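Local structure of acyl-[acyl-carrier-protein]--UDP-N-acetylglucosamine O-acyltransferase (Helicobacter pylori, 1J2Z) at residues L224-S227 and A228-E231; A236-P239 and F240-E243. The protein catalyses the first step of lipid A biosynthesis, the transfer of a (3R)-hydroxyacyl chain from acyl carrier protein to UDP-N-acetylglucosamine. All coordinates share one frame; numbering follows the deposited sequence.

Interaction 1: residues L224-S227 and A228-E231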
ATOM      1  N   LEU A 224     -21.734  -9.586 -27.027  1.00 28.52           N
ATOM      2  CA  LEU A 224     -20.504 -10.357 -26.930  1.00 26.27           C
ATOM      3  C   LEU A 224     -20.881 -11.832 -26.823  1.00 25.35           C
ATOM      4  O   LEU A 224     -20.315 -12.685 -27.502  1.00 25.52           O
ATOM      5  CB  LEU A 224     -19.727  -9.936 -25.679  1.00 32.17           C
ATOM      6  CG  LEU A 224     -18.219 -10.173 -25.595  1.00 32.23           C
ATOM      7  CD1 LEU A 224     -17.767  -9.919 -24.166  1.00 33.20           C
ATOM      8  CD2 LEU A 224     -17.872 -11.581 -26.009  1.00 42.80           C
ATOM      9  N   ARG A 225     -21.850 -12.118 -25.962  1.00 27.82           N
ATOM     10  CA  ARG A 225     -22.310 -13.484 -25.744  1.00 34.24           C
ATOM     11  C   ARG A 225     -22.778 -14.156 -27.031  1.00 33.09           C
ATOM     12  O   ARG A 225     -22.386 -15.286 -27.324  1.00 31.70           O
ATOM     13  CB  ARG A 225     -23.431 -13.488 -24.701  1.00 34.17           C
ATOM     14  CG  ARG A 225     -24.156 -14.816 -24.533  1.00 46.39           C
ATOM     15  CD  ARG A 225     -25.009 -14.796 -23.269  1.00 45.60           C
ATOM     16  NE  ARG A 225     -24.181 -14.934 -22.077  1.00 47.72           N
ATOM     17  CZ  ARG A 225     -23.823 -16.100 -21.547  1.00 47.01           C
ATOM     18  NH1 ARG A 225     -24.229 -17.236 -22.096  1.00 43.98           N
ATOM     19  NH2 ARG A 225     -23.045 -16.132 -20.475  1.00 50.89           N
ATOM     20  N   GLU A 226     -23.612 -13.462 -27.800  1.00 35.01           N
ATOM     21  CA  GLU A 226     -24.111 -14.023 -29.048  1.00 36.67           C
ATOM     22  C   GLU A 226     -22.989 -14.257 -30.052  1.00 35.68           C
ATOM     23  O   GLU A 226     -22.987 -15.259 -30.762  1.00 37.82           O
ATOM     24  CB  GLU A 226     -25.178 -13.110 -29.657  1.00 39.86           C
ATOM     25  CG  GLU A 226     -26.486 -13.079 -28.875  1.00 45.91           C
ATOM     26  CD  GLU A 226     -27.057 -14.471 -28.623  1.00 54.10           C
ATOM     27  OE1 GLU A 226     -26.897 -14.999 -27.500  1.00 54.65           O
ATOM     28  OE2 GLU A 226     -27.659 -15.045 -29.554  1.00 55.95           O
ATOM     29  N   SER A 227     -22.031 -13.338 -30.114  1.00 32.17           N
ATOM     30  CA  SER A 227     -20.915 -13.496 -31.039  1.00 35.14           C
ATOM     31  C   SER A 227     -20.050 -14.672 -30.604  1.00 32.90           C
ATOM     32  O   SER A 227     -19.523 -15.409 -31.440  1.00 31.08           O
ATOM     33  CB  SER A 227     -20.067 -12.220 -31.083  1.00 35.65           C
ATOM     34  OG  SER A 227     -20.814 -11.140 -31.607  1.00 39.05           O
ATOM     35  N   ALA A 228     -19.909 -14.847 -29.294  1.00 31.57           N
ATOM     36  CA  ALA A 228     -19.102 -15.937 -28.759  1.00 32.70           C
ATOM     37  C   ALA A 228     -19.718 -17.286 -29.128  1.00 32.97           C
ATOM     38  O   ALA A 228     -19.019 -18.193 -29.579  1.00 32.02           O
ATOM     39  CB  ALA A 228     -18.980 -15.808 -27.241  1.00 24.82           C
ATOM     40  N   LYS A 229     -21.028 -17.410 -28.935  1.00 34.36           N
ATOM     41  CA  LYS A 229     -21.730 -18.648 -29.251  1.00 34.66           C
ATOM     42  C   LYS A 229     -21.629 -18.960 -30.742  1.00 37.75           C
ATOM     43  O   LYS A 229     -21.397 -20.105 -31.130  1.00 39.28           O
ATOM     44  CB  LYS A 229     -23.197 -18.548 -28.815  1.00 37.06           C
ATOM     45  CG  LYS A 229     -23.350 -18.300 -27.321  1.00 36.02           C
ATOM     46  CD  LYS A 229     -24.734 -18.634 -26.794  1.00 41.59           C
ATOM     47  CE  LYS A 229     -25.790 -17.691 -27.324  1.00 47.41           C
ATOM     48  NZ  LYS A 229     -27.087 -17.904 -26.619  1.00 49.00           N
ATOM     49  N   LEU A 230     -21.788 -17.937 -31.575  1.00 36.80           N
ATOM     50  CA  LEU A 230     -21.694 -18.122 -33.017  1.00 39.55           C
ATOM     51  C   LEU A 230     -20.281 -18.529 -33.401  1.00 38.57           C
ATOM     52  O   LEU A 230     -20.076 -19.320 -34.322  1.00 40.60           O
ATOM     53  CB  LEU A 230     -22.070 -16.832 -33.748  1.00 41.49           C
ATOM     54  CG  LEU A 230     -23.562 -16.501 -33.804  1.00 45.69           C
ATOM     55  CD1 LEU A 230     -23.764 -15.109 -34.386  1.00 44.14           C
ATOM     56  CD2 LEU A 230     -24.276 -17.549 -34.653  1.00 48.08           C
ATOM     57  N   GLU A 231     -19.308 -17.984 -32.684  1.00 36.07           N
ATOM     58  CA  GLU A 231     -17.907 -18.272 -32.941  1.00 35.18           C
ATOM     59  C   GLU A 231     -17.605 -19.745 -32.664  1.00 38.53           C
ATOM     60  O   GLU A 231     -16.795 -20.364 -33.354  1.00 37.74           O
ATOM     61  CB  GLU A 231     -17.037 -17.378 -32.058  1.00 41.61           C
ATOM     62  CG  GLU A 231     -15.698 -17.025 -32.659  1.00 42.13           C
ATOM     63  CD  GLU A 231     -15.836 -16.355 -34.011  1.00 41.48           C
ATOM     64  OE1 GLU A 231     -16.626 -15.399 -34.131  1.00 42.87           O
ATOM     65  OE2 GLU A 231     -15.146 -16.784 -34.955  1.00 41.03           O
TER
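Glu226 and Lys229, three residues apart on the helix 224-234, form a salt bridge, with OE1 of Glu226 3.0 Å from NZ of Lys229. The two side chains run alongside each other and point the same way. Bends at chi2 of Glu226 (-53°) and chi3 of Lys229 (-68°) turn the ends together; OE1 makes the bridge and sits as close to CE of Lys229 (2.9 Å) as to NZ. Long, flexible chains suit this partly exposed flank.

Four backbone bonds of the alpha-helical i to i+4 kind carry the turn itself: Ala228 N to Leu224 O (2.8 Å), Lys229 N to Arg225 O (3.0 Å), Leu230 N to Glu226 O and Glu231 N to Ser227 O (2.9 Å).

Methylene and methine carbons close in on the oxygen ends of two of these carbonyls. CG of Lys229 sits 3.2 Å from Arg225 O, and CG of Leu230 is 3.3 Å from Glu226 O. Ala228, a lone buried methyl, packs on Leu249 of helix 239-250, its small size consistent with close helix packing; the carbonyl of that leucine accepts a hydrogen bond from NH2 of Arg225. Ser227 is short enough for its buried place beside Leu217, and its OG is bonded to Ser223 O, one turn back. Buried Glu231 is paired with Arg216 of helix 204-217.

The two carboxylates thus differ in setting: that of Glu226 pairs along its own helix at a partly exposed flank, whereas that of Glu231 reaches another helix, where its arginine partner would probably favour the ionised form.

Interaction 2: residues A236-P239 and F240-E243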
ATOM      1  N   ALA A 236     -16.091 -25.054 -34.427  1.00 62.24           N
ATOM      2  CA  ALA A 236     -16.195 -26.111 -33.427  1.00 62.63           C
ATOM      3  C   ALA A 236     -14.839 -26.747 -33.142  1.00 64.30           C
ATOM      4  O   ALA A 236     -14.632 -27.345 -32.084  1.00 61.13           O
ATOM      5  CB  ALA A 236     -17.180 -27.169 -33.895  1.00 68.71           C
ATOM      6  N   ASN A 237     -13.917 -26.619 -34.088  1.00 65.70           N
ATOM      7  CA  ASN A 237     -12.585 -27.181 -33.924  1.00 65.19           C
ATOM      8  C   ASN A 237     -11.512 -26.111 -34.060  1.00 64.85           C
ATOM      9  O   ASN A 237     -10.987 -25.862 -35.146  1.00 70.78           O
ATOM     10  CB  ASN A 237     -12.347 -28.291 -34.948  1.00 70.06           C
ATOM     11  CG  ASN A 237     -13.335 -29.430 -34.807  1.00 73.66           C
ATOM     12  OD1 ASN A 237     -13.489 -30.003 -33.727  1.00 73.68           O
ATOM     13  ND2 ASN A 237     -14.010 -29.768 -35.900  1.00 79.04           N
ATOM     14  N   ASN A 238     -11.205 -25.475 -32.938  1.00 55.27           N
ATOM     15  CA  ASN A 238     -10.195 -24.431 -32.866  1.00 53.25           C
ATOM     16  C   ASN A 238      -9.995 -24.167 -31.384  1.00 47.72           C
ATOM     17  O   ASN A 238     -10.846 -23.564 -30.731  1.00 48.87           O
ATOM     18  CB  ASN A 238     -10.670 -23.158 -33.566  1.00 55.94           C
ATOM     19  CG  ASN A 238      -9.606 -22.081 -33.588  1.00 57.44           C
ATOM     20  OD1 ASN A 238      -9.174 -21.596 -32.541  1.00 58.83           O
ATOM     21  ND2 ASN A 238      -9.172 -21.702 -34.784  1.00 51.62           N
ATOM     22  N   PRO A 239      -8.857 -24.612 -30.837  1.00 43.38           N
ATOM     23  CA  PRO A 239      -8.529 -24.443 -29.420  1.00 42.01           C
ATOM     24  C   PRO A 239      -8.668 -23.019 -28.905  1.00 37.76           C
ATOM     25  O   PRO A 239      -9.205 -22.800 -27.825  1.00 40.02           O
ATOM     26  CB  PRO A 239      -7.094 -24.954 -29.340  1.00 39.59           C
ATOM     27  CG  PRO A 239      -6.541 -24.566 -30.677  1.00 46.21           C
ATOM     28  CD  PRO A 239      -7.654 -24.978 -31.607  1.00 44.29           C
ATOM     29  N   PHE A 240      -8.189 -22.053 -29.679  1.00 38.80           N
ATOM     30  CA  PHE A 240      -8.255 -20.657 -29.268  1.00 35.61           C
ATOM     31  C   PHE A 240      -9.684 -20.149 -29.132  1.00 33.56           C
ATOM     32  O   PHE A 240     -10.007 -19.444 -28.176  1.00 32.84           O
ATOM     33  CB  PHE A 240      -7.462 -19.795 -30.247  1.00 35.34           C
ATOM     34  CG  PHE A 240      -6.058 -20.281 -30.456  1.00 42.69           C
ATOM     35  CD1 PHE A 240      -5.730 -21.047 -31.573  1.00 42.95           C
ATOM     36  CD2 PHE A 240      -5.073 -20.023 -29.508  1.00 40.56           C
ATOM     37  CE1 PHE A 240      -4.444 -21.550 -31.743  1.00 42.25           C
ATOM     38  CE2 PHE A 240      -3.780 -20.523 -29.669  1.00 47.18           C
ATOM     39  CZ  PHE A 240      -3.467 -21.289 -30.789  1.00 46.86           C
ATOM     40  N   VAL A 241     -10.539 -20.508 -30.080  1.00 33.34           N
ATOM     41  CA  VAL A 241     -11.934 -20.093 -30.023  1.00 29.22           C
ATOM     42  C   VAL A 241     -12.570 -20.706 -28.779  1.00 35.71           C
ATOM     43  O   VAL A 241     -13.301 -20.034 -28.044  1.00 30.59           O
ATOM     44  CB  VAL A 241     -12.706 -20.563 -31.275  1.00 32.88           C
ATOM     45  CG1 VAL A 241     -14.205 -20.346 -31.091  1.00 32.15           C
ATOM     46  CG2 VAL A 241     -12.211 -19.802 -32.493  1.00 34.35           C
ATOM     47  N   LYS A 242     -12.278 -21.983 -28.543  1.00 29.92           N
ATOM     48  CA  LYS A 242     -12.825 -22.688 -27.387  1.00 38.95           C
ATOM     49  C   LYS A 242     -12.381 -22.034 -26.083  1.00 32.54           C
ATOM     50  O   LYS A 242     -13.191 -21.778 -25.190  1.00 33.51           O
ATOM     51  CB  LYS A 242     -12.370 -24.154 -27.387  1.00 46.01           C
ATOM     52  CG  LYS A 242     -12.850 -24.967 -28.580  1.00 61.70           C
ATOM     53  CD  LYS A 242     -12.435 -26.430 -28.450  1.00 72.16           C
ATOM     54  CE  LYS A 242     -12.954 -27.261 -29.616  1.00 79.86           C
ATOM     55  NZ  LYS A 242     -12.577 -28.699 -29.503  1.00 81.67           N
ATOM     56  N   GLU A 243     -11.086 -21.770 -25.984  1.00 32.12           N
ATOM     57  CA  GLU A 243     -10.506 -21.164 -24.794  1.00 34.99           C
ATOM     58  C   GLU A 243     -11.079 -19.779 -24.510  1.00 34.71           C
ATOM     59  O   GLU A 243     -11.448 -19.465 -23.382  1.00 30.29           O
ATOM     60  CB  GLU A 243      -8.994 -21.058 -24.970  1.00 36.49           C
ATOM     61  CG  GLU A 243      -8.253 -20.582 -23.746  1.00 44.53           C
ATOM     62  CD  GLU A 243      -6.754 -20.571 -23.960  1.00 53.13           C
ATOM     63  OE1 GLU A 243      -6.019 -20.312 -22.982  1.00 55.68           O
ATOM     64  OE2 GLU A 243      -6.315 -20.817 -25.107  1.00 47.47           O
TER
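OD1 of Asn238 receives the backbone N-H of Val241 at 3.0 Å and lies 3.1 Å from N of Phe240. This is a helix N-cap: Asn238 stands right before the helix 239-250, and its side chain replaces a carbonyl that the first turn lacks. With CG anti to the backbone N (chi1 -176°), OD1 is carried toward the backbone nitrogens of the first turn, and the Val241 donor lies tilted 33° from the carbonyl plane. Asparagine, short and with an acceptor oxygen, fits this role well. CG2 of Val241 packs against the amide carbon CG of Asn238, the two side chains crossing at about a right angle, while the valine is buried against Phe209, Leu232 and His235.

Backbone bonds then start the helix, from Lys242 N to Asn238 O and from Glu243 N to Pro239 O (2.8 Å). Proline suits the first helical position, where no N-H is needed for an i to i+4 bond. The side chains of Pro239 and Phe240 lie side by side, pointing the same way, with CG of Pro239 3.7 Å from CD1 of Phe240, which also packs on Ile210 of helix 204-217. Extended beyond CG, the Lys242 chain runs back along the loop, and its methylene CE comes nearer to Ala236 O (3.0 Å) than its NZ does (3.6 Å).

Overall arrangement
Interactions 1 and 2 lie in the C-terminal helical region that follows the left-handed beta-helix, away from the annotated substrate sites. They come from consecutive helices: residues 224-231 belong to helix 224-234, while residues 236-243 comprise the end of the connecting loop and the first turn of helix 239-250. Their centres are about 13 Å apart, and they touch where Glu231 O meets CG1 of Val241 at 3.4 Å. Interaction 1, inside a helix, is partly buried; interaction 2 is mostly at the surface. Both share i to i+4 backbone bonds, to which interaction 1 adds a charged pair and interaction 2 a neutral side-chain cap. Both send side chains onto helix 204-217.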